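Side-chain contacts in putative enoyl-CoA hydratase (Streptomyces avermitilis, PDB 3GKB), which is of unproven function but probably acts on acyl-CoA thioesters, as crotonase-like enoyl-CoA hydratases and isomerases do: residues D199-V202 with D203-R207; F132-A135 with E136-G139; E181-S185 with Y186-N190; G33-M36 with M37-L40. One frame throughout, in Å; residues are numbered along the deposited sequence.

Interaction 1: residues D199-V202 with D203-R207; sequences DEYV and DRVAR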
ATOM      1  N   ASP B 199       6.340  -1.365  25.305  1.00 18.33           N
ATOM      2  CA  ASP B 199       7.061  -2.515  25.862  1.00 18.42           C
ATOM      3  C   ASP B 199       6.091  -3.661  26.190  1.00 18.20           C
ATOM      4  O   ASP B 199       6.345  -4.830  25.838  1.00 17.55           O
ATOM      5  CB  ASP B 199       7.834  -2.118  27.116  1.00 18.93           C
ATOM      6  CG  ASP B 199       8.969  -1.160  26.834  1.00 22.19           C
ATOM      7  OD1 ASP B 199       9.730  -1.415  25.854  1.00 24.57           O
ATOM      8  OD2 ASP B 199       9.084  -0.161  27.613  1.00 24.07           O
ATOM      9  N   GLU B 200       4.999  -3.339  26.867  1.00 18.34           N
ATOM     10  CA  GLU B 200       3.989  -4.349  27.181  1.00 19.61           C
ATOM     11  C   GLU B 200       3.267  -4.877  25.912  1.00 17.94           C
ATOM     12  O   GLU B 200       2.982  -6.067  25.806  1.00 17.78           O
ATOM     13  CB  GLU B 200       2.985  -3.837  28.253  1.00 20.31           C
ATOM     14  CG  GLU B 200       3.610  -3.714  29.656  1.00 26.32           C
ATOM     15  CD  GLU B 200       2.550  -3.658  30.774  1.00 33.04           C
ATOM     16  OE1 GLU B 200       1.420  -3.210  30.486  1.00 36.25           O
ATOM     17  OE2 GLU B 200       2.848  -4.097  31.913  1.00 39.08           O
ATOM     18  N   TYR B 201       3.009  -4.009  24.945  1.00 16.44           N
ATOM     19  CA  TYR B 201       2.364  -4.408  23.699  1.00 16.10           C
ATOM     20  C   TYR B 201       3.197  -5.443  22.907  1.00 15.79           C
ATOM     21  O   TYR B 201       2.686  -6.490  22.487  1.00 16.64           O
ATOM     22  CB  TYR B 201       2.161  -3.173  22.823  1.00 16.42           C
ATOM     23  CG  TYR B 201       1.319  -3.433  21.624  1.00 17.66           C
ATOM     24  CD1 TYR B 201      -0.037  -3.083  21.614  1.00 22.27           C
ATOM     25  CD2 TYR B 201       1.851  -4.029  20.486  1.00 20.34           C
ATOM     26  CE1 TYR B 201      -0.822  -3.318  20.499  1.00 22.27           C
ATOM     27  CE2 TYR B 201       1.065  -4.277  19.383  1.00 19.49           C
ATOM     28  CZ  TYR B 201      -0.265  -3.912  19.395  1.00 22.47           C
ATOM     29  OH  TYR B 201      -1.062  -4.152  18.294  1.00 24.98           O
ATOM     30  N   VAL B 202       4.481  -5.149  22.727  1.00 15.16           N
ATOM     31  CA  VAL B 202       5.389  -6.073  22.022  1.00 15.54           C
ATOM     32  C   VAL B 202       5.551  -7.382  22.801  1.00 16.54           C
ATOM     33  O   VAL B 202       5.500  -8.474  22.224  1.00 16.09           O
ATOM     34  CB  VAL B 202       6.736  -5.403  21.699  1.00 16.19           C
ATOM     35  CG1 VAL B 202       7.778  -6.417  21.132  1.00 16.13           C
ATOM     36  CG2 VAL B 202       6.488  -4.207  20.756  1.00 16.09           C
ATOM     37  N   ASP B 203       5.678  -7.284  24.122  1.00 17.28           N
ATOM     38  CA  ASP B 203       5.764  -8.508  24.921  1.00 18.61           C
ATOM     39  C   ASP B 203       4.525  -9.415  24.746  1.00 17.74           C
ATOM     40  O   ASP B 203       4.651 -10.638  24.579  1.00 17.46           O
ATOM     41  CB  ASP B 203       6.005  -8.158  26.382  1.00 19.09           C
ATOM     42  CG  ASP B 203       6.179  -9.394  27.248  1.00 25.75           C
ATOM     43  OD1 ASP B 203       7.167 -10.140  27.060  1.00 28.31           O
ATOM     44  OD2 ASP B 203       5.293  -9.634  28.097  1.00 32.12           O
ATOM     45  N   ARG B 204       3.342  -8.814  24.771  1.00 17.37           N
ATOM     46  CA  ARG B 204       2.103  -9.542  24.538  1.00 18.79           C
ATOM     47  C   ARG B 204       2.052 -10.202  23.163  1.00 17.85           C
ATOM     48  O   ARG B 204       1.694 -11.381  23.062  1.00 17.41           O
ATOM     49  CB  ARG B 204       0.882  -8.636  24.691  1.00 19.40           C
ATOM     50  CG  ARG B 204      -0.439  -9.353  24.431  1.00 23.97           C
ATOM     51  CD  ARG B 204      -1.678  -8.482  24.644  1.00 30.07           C
ATOM     52  NE  ARG B 204      -1.784  -7.404  23.661  1.00 35.89           N
ATOM     53  CZ  ARG B 204      -2.181  -7.544  22.383  1.00 38.18           C
ATOM     54  NH1 ARG B 204      -2.543  -8.717  21.886  1.00 36.76           N
ATOM     55  NH2 ARG B 204      -2.222  -6.480  21.594  1.00 42.50           N
ATOM     56  N   VAL B 205       2.394  -9.446  22.115  1.00 16.94           N
ATOM     57  CA  VAL B 205       2.385  -9.984  20.741  1.00 17.08           C
ATOM     58  C   VAL B 205       3.369 -11.162  20.664  1.00 16.62           C
ATOM     59  O   VAL B 205       3.026 -12.223  20.166  1.00 16.76           O
ATOM     60  CB  VAL B 205       2.752  -8.904  19.702  1.00 17.21           C
ATOM     61  CG1 VAL B 205       3.151  -9.528  18.355  1.00 17.29           C
ATOM     62  CG2 VAL B 205       1.573  -7.890  19.547  1.00 17.92           C
ATOM     63  N   ALA B 206       4.584 -10.975  21.174  1.00 16.49           N
ATOM     64  CA  ALA B 206       5.623 -12.018  21.111  1.00 15.75           C
ATOM     65  C   ALA B 206       5.206 -13.303  21.835  1.00 16.66           C
ATOM     66  O   ALA B 206       5.356 -14.397  21.303  1.00 15.93           O
ATOM     67  CB  ALA B 206       6.985 -11.494  21.644  1.00 15.66           C
ATOM     68  N   ARG B 207       4.677 -13.156  23.034  1.00 17.15           N
ATOM     69  CA  ARG B 207       4.261 -14.293  23.837  1.00 18.14           C
ATOM     70  C   ARG B 207       3.057 -14.975  23.244  1.00 17.28           C
ATOM     71  O   ARG B 207       3.019 -16.192  23.223  1.00 17.55           O
ATOM     72  CB  ARG B 207       4.023 -13.895  25.298  1.00 18.39           C
ATOM     73  CG  ARG B 207       5.349 -13.530  26.023  1.00 21.01           C
ATOM     74  CD  ARG B 207       6.383 -14.688  26.154  1.00 23.80           C
ATOM     75  NE  ARG B 207       5.815 -15.796  26.920  1.00 27.21           N
ATOM     76  CZ  ARG B 207       5.818 -15.899  28.254  1.00 29.26           C
ATOM     77  NH1 ARG B 207       5.241 -16.949  28.823  1.00 27.34           N
ATOM     78  NH2 ARG B 207       6.400 -14.968  29.022  1.00 30.34           N
TER
HETATM   79  O   HOH W   1       2.570  -7.650  28.238  1.00 32.38           O
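Tyr201 and Arg204 both start with CG anti to the backbone N (chi1 -171° for the tyrosine), and the arginine chain then bends about its CG-CD bond (chi3 67°), which carries its guanidinium back toward the tyrosine ring one helical turn away. NH2 of Arg204 comes over one face of the ring, 3.6 Å from Tyr201 CE1, with the two planes 80° apart, so the arginine presents an edge and does not lie flat. As a cation-pi pair this is long and at most weakly attractive, since Arg204 CZ lies 5.1 Å from the centroid of the Tyr201 ring. The stronger hold on the arginine is a salt bridge from NH1 to Asp176 of the second subunit. At another part of the ring Val205 CG2 approaches Tyr201 CE2 obliquely at 3.7 Å, and the same methyl sits 3.4 Å from Tyr201 O. Beneath these side chains run four regular i to i+4 backbone bonds, the straightest from Ala206 N to Val202 O at 2.9 Å. On the outer side a water donates to Glu200 O at 2.9 Å and, weakly, to Asp203 OD2, joining a main-chain carbonyl to a carboxylate one turn along. Val202, Val205 and Ala206 lay their apolar side chains on Ile110 of strand 108-113, while Asp199 makes a salt bridge with Lys112 of that strand. This is an amphipathic alpha-helix packed on the mixed sheet of a crotonase-fold domain, with its Arg204 side reaching the neighbouring subunit.

Interaction 2: residues F132-A135 with E136-G139; sequences FAAA and ETAG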
ATOM      1  N   PHE B 132       7.025  -2.381  15.442  1.00 13.88           N
ATOM      2  CA  PHE B 132       6.133  -1.556  16.272  1.00 14.66           C
ATOM      3  C   PHE B 132       6.995  -0.435  16.851  1.00 15.44           C
ATOM      4  O   PHE B 132       8.075  -0.710  17.413  1.00 14.91           O
ATOM      5  CB  PHE B 132       5.513  -2.403  17.402  1.00 14.37           C
ATOM      6  CG  PHE B 132       4.695  -3.567  16.889  1.00 15.41           C
ATOM      7  CD1 PHE B 132       3.470  -3.331  16.281  1.00 16.38           C
ATOM      8  CD2 PHE B 132       5.178  -4.878  16.918  1.00 17.57           C
ATOM      9  CE1 PHE B 132       2.702  -4.400  15.769  1.00 15.11           C
ATOM     10  CE2 PHE B 132       4.411  -5.939  16.419  1.00 18.54           C
ATOM     11  CZ  PHE B 132       3.178  -5.676  15.826  1.00 17.15           C
ATOM     12  N   ALA B 133       6.516   0.809  16.747  1.00 15.71           N
ATOM     13  CA  ALA B 133       7.315   1.985  17.116  1.00 15.78           C
ATOM     14  C   ALA B 133       6.601   2.925  18.095  1.00 16.20           C
ATOM     15  O   ALA B 133       5.378   3.065  18.065  1.00 17.53           O
ATOM     16  CB  ALA B 133       7.748   2.784  15.866  1.00 15.67           C
ATOM     17  N   ALA B 134       7.390   3.572  18.943  1.00 16.35           N
ATOM     18  CA  ALA B 134       6.887   4.547  19.921  1.00 15.85           C
ATOM     19  C   ALA B 134       6.490   5.868  19.203  1.00 17.44           C
ATOM     20  O   ALA B 134       7.339   6.551  18.587  1.00 16.81           O
ATOM     21  CB  ALA B 134       7.971   4.830  20.962  1.00 16.48           C
ATOM     22  N   ALA B 135       5.220   6.231  19.329  1.00 17.55           N
ATOM     23  CA  ALA B 135       4.668   7.399  18.624  1.00 18.70           C
ATOM     24  C   ALA B 135       5.453   8.667  18.943  1.00 19.98           C
ATOM     25  O   ALA B 135       5.763   9.462  18.045  1.00 22.00           O
ATOM     26  CB  ALA B 135       3.164   7.558  18.971  1.00 18.69           C
ATOM     27  N   GLU B 136       5.839   8.834  20.197  1.00 21.33           N
ATOM     28  CA  GLU B 136       6.441  10.093  20.662  1.00 22.38           C
ATOM     29  C   GLU B 136       7.913  10.243  20.369  1.00 22.36           C
ATOM     30  O   GLU B 136       8.396  11.360  20.268  1.00 23.10           O
ATOM     31  CB  GLU B 136       6.269  10.256  22.190  1.00 23.35           C
ATOM     32  CG  GLU B 136       4.825  10.432  22.665  1.00 23.96           C
ATOM     33  CD  GLU B 136       4.157   9.113  23.044  1.00 26.91           C
ATOM     34  OE1 GLU B 136       4.520   8.074  22.460  1.00 23.26           O
ATOM     35  OE2 GLU B 136       3.256   9.115  23.917  1.00 26.56           O
ATOM     36  N   THR B 137       8.639   9.125  20.286  1.00 21.00           N
ATOM     37  CA  THR B 137      10.087   9.136  20.320  1.00 20.77           C
ATOM     38  C   THR B 137      10.765   8.512  19.094  1.00 20.04           C
ATOM     39  O   THR B 137      11.887   8.860  18.779  1.00 20.80           O
ATOM     40  CB  THR B 137      10.593   8.425  21.601  1.00 21.11           C
ATOM     41  OG1 THR B 137      10.034   7.119  21.672  1.00 20.45           O
ATOM     42  CG2 THR B 137      10.143   9.191  22.862  1.00 21.65           C
ATOM     43  N   ALA B 138      10.098   7.598  18.397  1.00 18.02           N
ATOM     44  CA  ALA B 138      10.762   6.846  17.355  1.00 16.97           C
ATOM     45  C   ALA B 138      10.959   7.691  16.109  1.00 17.14           C
ATOM     46  O   ALA B 138      10.188   8.611  15.826  1.00 17.99           O
ATOM     47  CB  ALA B 138       9.968   5.619  17.004  1.00 15.70           C
ATOM     48  N   GLY B 139      11.957   7.330  15.331  1.00 16.49           N
ATOM     49  CA  GLY B 139      12.170   7.949  14.031  1.00 16.83           C
ATOM     50  C   GLY B 139      12.887   7.015  13.062  1.00 15.76           C
ATOM     51  O   GLY B 139      13.713   6.216  13.465  1.00 15.92           O
TER
HETATM   52  O   HOH W   2       7.871   9.541  16.424  1.00 23.28           O
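Ala134 O, at the end of strand 130-134, receives Ala138 N at 3.0 Å and, more weakly, Thr137 N at 3.3 Å, so that one carbonyl holds the turn through Ala135 and Glu136. The methyls of Ala133 and Ala138 meet across the turn, CB to CB at 3.8 Å, and Ala138 CB also rests 3.2 Å from Ala134 O. Thr137 OG1 lies 3.2 Å from Ala134 CB; with chi1 of 55° the hydroxyl sits between its own backbone N and carbonyl carbon, and its hydrogen bond is to Ala114 O. The Glu136 chain bends sharply at chi2 (93°), folding OE1 back to 3.7 Å from Ala135 N, while that oxygen is hydrogen-bonded to Ala195 N at the start of helix 195-210. Opposite ends of the turn are further tied by one water, which donates to Ala135 O at 2.7 Å and to Ala138 O at 2.6 Å. Phe132 and Ala134 pack against helix 195-210, whereas Ala133 and Ala138 touch Leu113. The strand itself is hydrogen-bonded between strands 108-113 and 191-193, and the turn delivers the chain from this six-stranded sheet into strand 139-141 of the smaller one.

Interaction 3: residues E181-S185 with Y186-N190; sequences ETAAS and YGWIN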
ATOM      1  N   GLU B 181       4.209   7.875  13.363  1.00 15.84           N
ATOM      2  CA  GLU B 181       2.864   7.932  12.806  1.00 16.47           C
ATOM      3  C   GLU B 181       2.875   7.999  11.284  1.00 15.96           C
ATOM      4  O   GLU B 181       2.049   7.367  10.638  1.00 16.51           O
ATOM      5  CB  GLU B 181       2.044   9.103  13.380  1.00 17.50           C
ATOM      6  N   THR B 182       3.797   8.773  10.727  1.00 15.45           N
ATOM      7  CA  THR B 182       3.970   8.845   9.277  1.00 15.29           C
ATOM      8  C   THR B 182       4.510   7.536   8.711  1.00 14.58           C
ATOM      9  O   THR B 182       4.021   7.038   7.694  1.00 14.33           O
ATOM     10  CB  THR B 182       4.843  10.050   8.836  1.00 15.78           C
ATOM     11  OG1 THR B 182       4.365  11.241   9.474  1.00 15.77           O
ATOM     12  CG2 THR B 182       4.784  10.215   7.323  1.00 15.01           C
ATOM     13  N   ALA B 183       5.504   6.958   9.376  1.00 14.52           N
ATOM     14  CA  ALA B 183       6.073   5.688   8.930  1.00 14.40           C
ATOM     15  C   ALA B 183       4.991   4.599   8.896  1.00 14.10           C
ATOM     16  O   ALA B 183       4.906   3.827   7.943  1.00 13.27           O
ATOM     17  CB  ALA B 183       7.261   5.278   9.827  1.00 13.03           C
ATOM     18  N   ALA B 184       4.166   4.531   9.946  1.00 13.61           N
ATOM     19  CA  ALA B 184       3.038   3.585   9.963  1.00 14.23           C
ATOM     20  C   ALA B 184       1.985   3.890   8.896  1.00 15.08           C
ATOM     21  O   ALA B 184       1.526   2.975   8.208  1.00 15.67           O
ATOM     22  CB  ALA B 184       2.373   3.525  11.362  1.00 14.87           C
ATOM     23  N   SER B 185       1.592   5.147   8.719  1.00 15.54           N
ATOM     24  CA  SER B 185       0.593   5.424   7.690  1.00 16.59           C
ATOM     25  C   SER B 185       1.117   5.050   6.283  1.00 16.59           C
ATOM     26  O   SER B 185       0.343   4.598   5.454  1.00 16.62           O
ATOM     27  CB  SER B 185       0.061   6.866   7.732  1.00 18.90           C
ATOM     28  OG  SER B 185       1.045   7.753   7.351  1.00 23.62           O
ATOM     29  N   TYR B 186       2.429   5.187   6.053  1.00 15.05           N
ATOM     30  CA  TYR B 186       3.079   4.777   4.797  1.00 14.46           C
ATOM     31  C   TYR B 186       3.181   3.249   4.659  1.00 14.03           C
ATOM     32  O   TYR B 186       3.231   2.735   3.553  1.00 13.71           O
ATOM     33  CB  TYR B 186       4.478   5.398   4.681  1.00 14.75           C
ATOM     34  CG  TYR B 186       4.537   6.837   4.163  1.00 12.91           C
ATOM     35  CD1 TYR B 186       3.459   7.726   4.292  1.00 14.37           C
ATOM     36  CD2 TYR B 186       5.682   7.306   3.557  1.00 12.84           C
ATOM     37  CE1 TYR B 186       3.549   9.002   3.812  1.00 14.73           C
ATOM     38  CE2 TYR B 186       5.771   8.580   3.080  1.00 15.05           C
ATOM     39  CZ  TYR B 186       4.696   9.434   3.204  1.00 15.46           C
ATOM     40  OH  TYR B 186       4.773  10.716   2.696  1.00 17.03           O
ATOM     41  N   GLY B 187       3.233   2.530   5.775  1.00 13.48           N
ATOM     42  CA  GLY B 187       3.366   1.097   5.773  1.00 14.21           C
ATOM     43  C   GLY B 187       4.811   0.636   5.921  1.00 13.58           C
ATOM     44  O   GLY B 187       5.084  -0.556   5.776  1.00 14.36           O
ATOM     45  N   TRP B 188       5.713   1.572   6.239  1.00 13.17           N
ATOM     46  CA  TRP B 188       7.151   1.285   6.474  1.00 13.63           C
ATOM     47  C   TRP B 188       7.324   0.430   7.729  1.00 13.58           C
ATOM     48  O   TRP B 188       8.196  -0.446   7.797  1.00 14.15           O
ATOM     49  CB  TRP B 188       7.898   2.600   6.633  1.00 13.84           C
ATOM     50  CG  TRP B 188       9.382   2.592   6.453  1.00 14.18           C
ATOM     51  CD1 TRP B 188      10.203   1.513   6.240  1.00 17.47           C
ATOM     52  CD2 TRP B 188      10.233   3.736   6.491  1.00 13.95           C
ATOM     53  NE1 TRP B 188      11.511   1.933   6.128  1.00 18.02           N
ATOM     54  CE2 TRP B 188      11.551   3.295   6.257  1.00 16.33           C
ATOM     55  CE3 TRP B 188      10.003   5.102   6.657  1.00 15.32           C
ATOM     56  CZ2 TRP B 188      12.635   4.172   6.202  1.00 14.85           C
ATOM     57  CZ3 TRP B 188      11.089   5.972   6.611  1.00 16.18           C
ATOM     58  CH2 TRP B 188      12.380   5.498   6.403  1.00 16.11           C
ATOM     59  N   ILE B 189       6.467   0.676   8.708  1.00 13.14           N
ATOM     60  CA  ILE B 189       6.359  -0.183   9.889  1.00 13.57           C
ATOM     61  C   ILE B 189       4.908  -0.594  10.082  1.00 12.94           C
ATOM     62  O   ILE B 189       3.998  -0.053   9.435  1.00 14.70           O
ATOM     63  CB  ILE B 189       6.858   0.526  11.174  1.00 14.69           C
ATOM     64  CG1 ILE B 189       5.977   1.747  11.484  1.00 14.49           C
ATOM     65  CG2 ILE B 189       8.314   0.896  11.038  1.00 13.62           C
ATOM     66  CD1 ILE B 189       6.375   2.518  12.751  1.00 16.82           C
ATOM     67  N   ASN B 190       4.652  -1.520  11.001  1.00 12.77           N
ATOM     68  CA  ASN B 190       3.305  -2.044  11.162  1.00 13.24           C
ATOM     69  C   ASN B 190       2.391  -1.074  11.907  1.00 14.16           C
ATOM     70  O   ASN B 190       1.235  -0.857  11.501  1.00 14.42           O
ATOM     71  CB  ASN B 190       3.301  -3.395  11.896  1.00 13.44           C
ATOM     72  CG  ASN B 190       3.927  -4.500  11.077  1.00 14.21           C
ATOM     73  OD1 ASN B 190       5.090  -4.414  10.687  1.00 14.16           O
ATOM     74  ND2 ASN B 190       3.154  -5.560  10.819  1.00 13.99           N
TER
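Tyr186 N bonds to Thr182 O at 2.9 Å, closing the last regular helical turn, while its ring lies beside the Thr182 side chain. Thr182 CG2, anti to its own backbone N, sits over one face of that ring in a CH-pi contact, 4.2 Å from the Tyr186 centroid and offset toward the rim. Ser185 OG donates to Thr182 O as well, approaching from the same face of the carbonyl plane as Tyr186 N, so two donors grip that oxygen. Beyond the ring, Tyr186 OH bonds to Glu170 of its own chain and to Arg191 of the third subunit. A phenylalanine here would keep the ring face under the Thr182 methyl but would probably leave Glu170 of this chain and that arginine without their shared hydroxyl partner. Gly187 follows with phi of 95°, where a side chain would be jammed against the preceding carbonyl oxygen; its N makes weak bonds to Ala183 O and Ala184 O. Trp188 N then bonds to Ala183 O at 2.9 Å, and its CE3 meets Ala183 CB at 4.2 Å. Ile189 turns CG1 back between its own N and carbonyl carbon (chi1 63°), to within 4.0 Å of Ala184 CB. Asn190 bonds through OD1 to Ala131 N and through ND2 to Glu170 of the second subunit. Trp188 N to Ala183 O, with the weak Gly187 N to Ala184 O, forms a Schellman motif with Gly187 as C-prime, ending helix 180-186 at the trimer interface.

Interaction 4: residues G33-M36 with M37-L40; sequences GATM and MREL
The Arg38 guanidinium is approached obliquely by Thr35 OG1, 3.6 Å from NH2, and by Ala34 O, 3.5 Å from NH1. It is bent back over the first turn of the helix by chi3 of 71°. The Glu39 and Thr35 side chains lie side by side and point the same way, with Glu39 OE2 3.8 Å from Thr35 CG2. The two carboxylate oxygens have stronger partners in the N-terminal part of the chain: OE1 bonds to Thr10 OG1 and OE2 to Ser9 N. Replacing Glu39 by alanine would probably leave Thr10 OG1 and Ser9 N without these acceptors and remove one neighbour of the Thr35 methyl. The Met36 and Leu40 side chains also lie side by side, Met36 CG to Leu40 CD1 3.8 Å; Met37 CG lies 3.2 Å from Gly33 O. Gly33 is the N-cap residue, and its carbonyl takes the first i to i+4 bond, from Met37 N at 3.0 Å. Helix 34-48 is the crossover of the beta-alpha-beta unit joining strands 19-24 and 55-60, with Leu40 and Glu39 against Leu11 of strand 11-16, and Ala34, Met37 and Arg38 against Leu84 of helix 78-87.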
ATOM      1  N   GLY B  33      28.694  -1.660  12.977  1.00 17.50           N
ATOM      2  CA  GLY B  33      30.058  -1.866  12.489  1.00 17.56           C
ATOM      3  C   GLY B  33      30.269  -3.298  12.043  1.00 18.13           C
ATOM      4  O   GLY B  33      29.338  -4.142  12.081  1.00 18.11           O
ATOM      5  N   ALA B  34      31.496  -3.590  11.612  1.00 18.69           N
ATOM      6  CA  ALA B  34      31.835  -4.925  11.128  1.00 18.65           C
ATOM      7  C   ALA B  34      31.658  -5.987  12.199  1.00 18.36           C
ATOM      8  O   ALA B  34      31.195  -7.099  11.895  1.00 18.18           O
ATOM      9  CB  ALA B  34      33.260  -4.974  10.574  1.00 18.19           C
ATOM     10  N   THR B  35      31.998  -5.642  13.443  1.00 19.19           N
ATOM     11  CA  THR B  35      31.830  -6.557  14.551  1.00 19.40           C
ATOM     12  C   THR B  35      30.358  -6.887  14.778  1.00 18.85           C
ATOM     13  O   THR B  35      30.004  -8.053  14.899  1.00 17.64           O
ATOM     14  CB  THR B  35      32.522  -6.057  15.851  1.00 20.49           C
ATOM     15  OG1 THR B  35      33.933  -5.915  15.601  1.00 21.36           O
ATOM     16  CG2 THR B  35      32.314  -7.062  16.975  1.00 19.85           C
ATOM     17  N   MET B  36      29.489  -5.880  14.789  1.00 18.30           N
ATOM     18  CA  MET B  36      28.054  -6.165  14.950  1.00 18.35           C
ATOM     19  C   MET B  36      27.505  -7.034  13.810  1.00 17.75           C
ATOM     20  O   MET B  36      26.699  -7.932  14.051  1.00 18.14           O
ATOM     21  CB  MET B  36      27.201  -4.889  15.073  1.00 17.72           C
ATOM     22  CG  MET B  36      25.714  -5.173  15.432  1.00 18.50           C
ATOM     23  SD  MET B  36      24.570  -3.730  15.401  1.00 12.77           S
ATOM     24  CE  MET B  36      25.133  -2.838  16.894  1.00 18.22           C
ATOM     25  N   MET B  37      27.917  -6.741  12.589  1.00 17.22           N
ATOM     26  CA  MET B  37      27.474  -7.495  11.418  1.00 17.37           C
ATOM     27  C   MET B  37      27.823  -8.986  11.581  1.00 17.83           C
ATOM     28  O   MET B  37      27.025  -9.869  11.271  1.00 17.59           O
ATOM     29  CB  MET B  37      28.105  -6.909  10.144  1.00 17.49           C
ATOM     30  CG  MET B  37      27.571  -5.527   9.737  1.00 17.51           C
ATOM     31  SD  MET B  37      28.417  -4.615   8.417  1.00 11.76           S
ATOM     32  CE  MET B  37      27.921  -5.583   7.007  1.00 18.42           C
ATOM     33  N   ARG B  38      29.026  -9.255  12.089  1.00 18.28           N
ATOM     34  CA  ARG B  38      29.465 -10.634  12.290  1.00 19.46           C
ATOM     35  C   ARG B  38      28.703 -11.286  13.442  1.00 18.53           C
ATOM     36  O   ARG B  38      28.288 -12.449  13.332  1.00 19.32           O
ATOM     37  CB  ARG B  38      30.991 -10.649  12.526  1.00 19.93           C
ATOM     38  CG  ARG B  38      31.595 -11.985  12.784  1.00 26.70           C
ATOM     39  CD  ARG B  38      33.124 -11.879  12.638  1.00 31.84           C
ATOM     40  NE  ARG B  38      33.760 -11.133  13.728  1.00 37.38           N
ATOM     41  CZ  ARG B  38      34.167  -9.857  13.704  1.00 40.84           C
ATOM     42  NH1 ARG B  38      34.022  -9.076  12.626  1.00 43.21           N
ATOM     43  NH2 ARG B  38      34.743  -9.350  14.791  1.00 42.05           N
ATOM     44  N   GLU B  39      28.486 -10.536  14.522  1.00 18.73           N
ATOM     45  CA  GLU B  39      27.810 -11.076  15.700  1.00 19.46           C
ATOM     46  C   GLU B  39      26.327 -11.341  15.401  1.00 18.90           C
ATOM     47  O   GLU B  39      25.779 -12.337  15.865  1.00 17.52           O
ATOM     48  CB  GLU B  39      27.977 -10.170  16.932  1.00 19.82           C
ATOM     49  CG  GLU B  39      29.400 -10.142  17.479  1.00 21.43           C
ATOM     50  CD  GLU B  39      29.554  -9.328  18.743  1.00 25.45           C
ATOM     51  OE1 GLU B  39      28.662  -8.521  19.093  1.00 24.50           O
ATOM     52  OE2 GLU B  39      30.613  -9.481  19.396  1.00 25.72           O
ATOM     53  N   LEU B  40      25.689 -10.448  14.642  1.00 18.67           N
ATOM     54  CA  LEU B  40      24.316 -10.674  14.192  1.00 19.46           C
ATOM     55  C   LEU B  40      24.202 -11.969  13.374  1.00 19.29           C
ATOM     56  O   LEU B  40      23.270 -12.771  13.564  1.00 19.86           O
ATOM     57  CB  LEU B  40      23.815  -9.489  13.343  1.00 19.36           C
ATOM     58  CG  LEU B  40      23.354  -8.275  14.119  1.00 21.25           C
ATOM     59  CD1 LEU B  40      23.292  -7.062  13.193  1.00 23.13           C
ATOM     60  CD2 LEU B  40      21.962  -8.553  14.776  1.00 23.14           C
TER

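Along the chain the order is interaction 4, 2, 3, then 1. Interactions 2 and 3 have centres about 10 Å apart and touch where Ala133 CB meets Ile189 CD1 at 3.4 Å; interactions 1 and 2, centres about 15 Å apart, meet through Phe132 against Tyr201, Val202 and Val205. Strand 130-134 thus links the helix end at 181-190 with helix 195-210, which lies on the same sheet. Interaction 4 is remote, its centre 25 to 28 Å from the others, on the first beta-alpha-beta crossover of that sheet. Interactions 1, 2 and 3 all reach the second subunit, and interaction 3 the third as well, so these parts of the fold help build the trimer, whereas interaction 4 stays within its own chain.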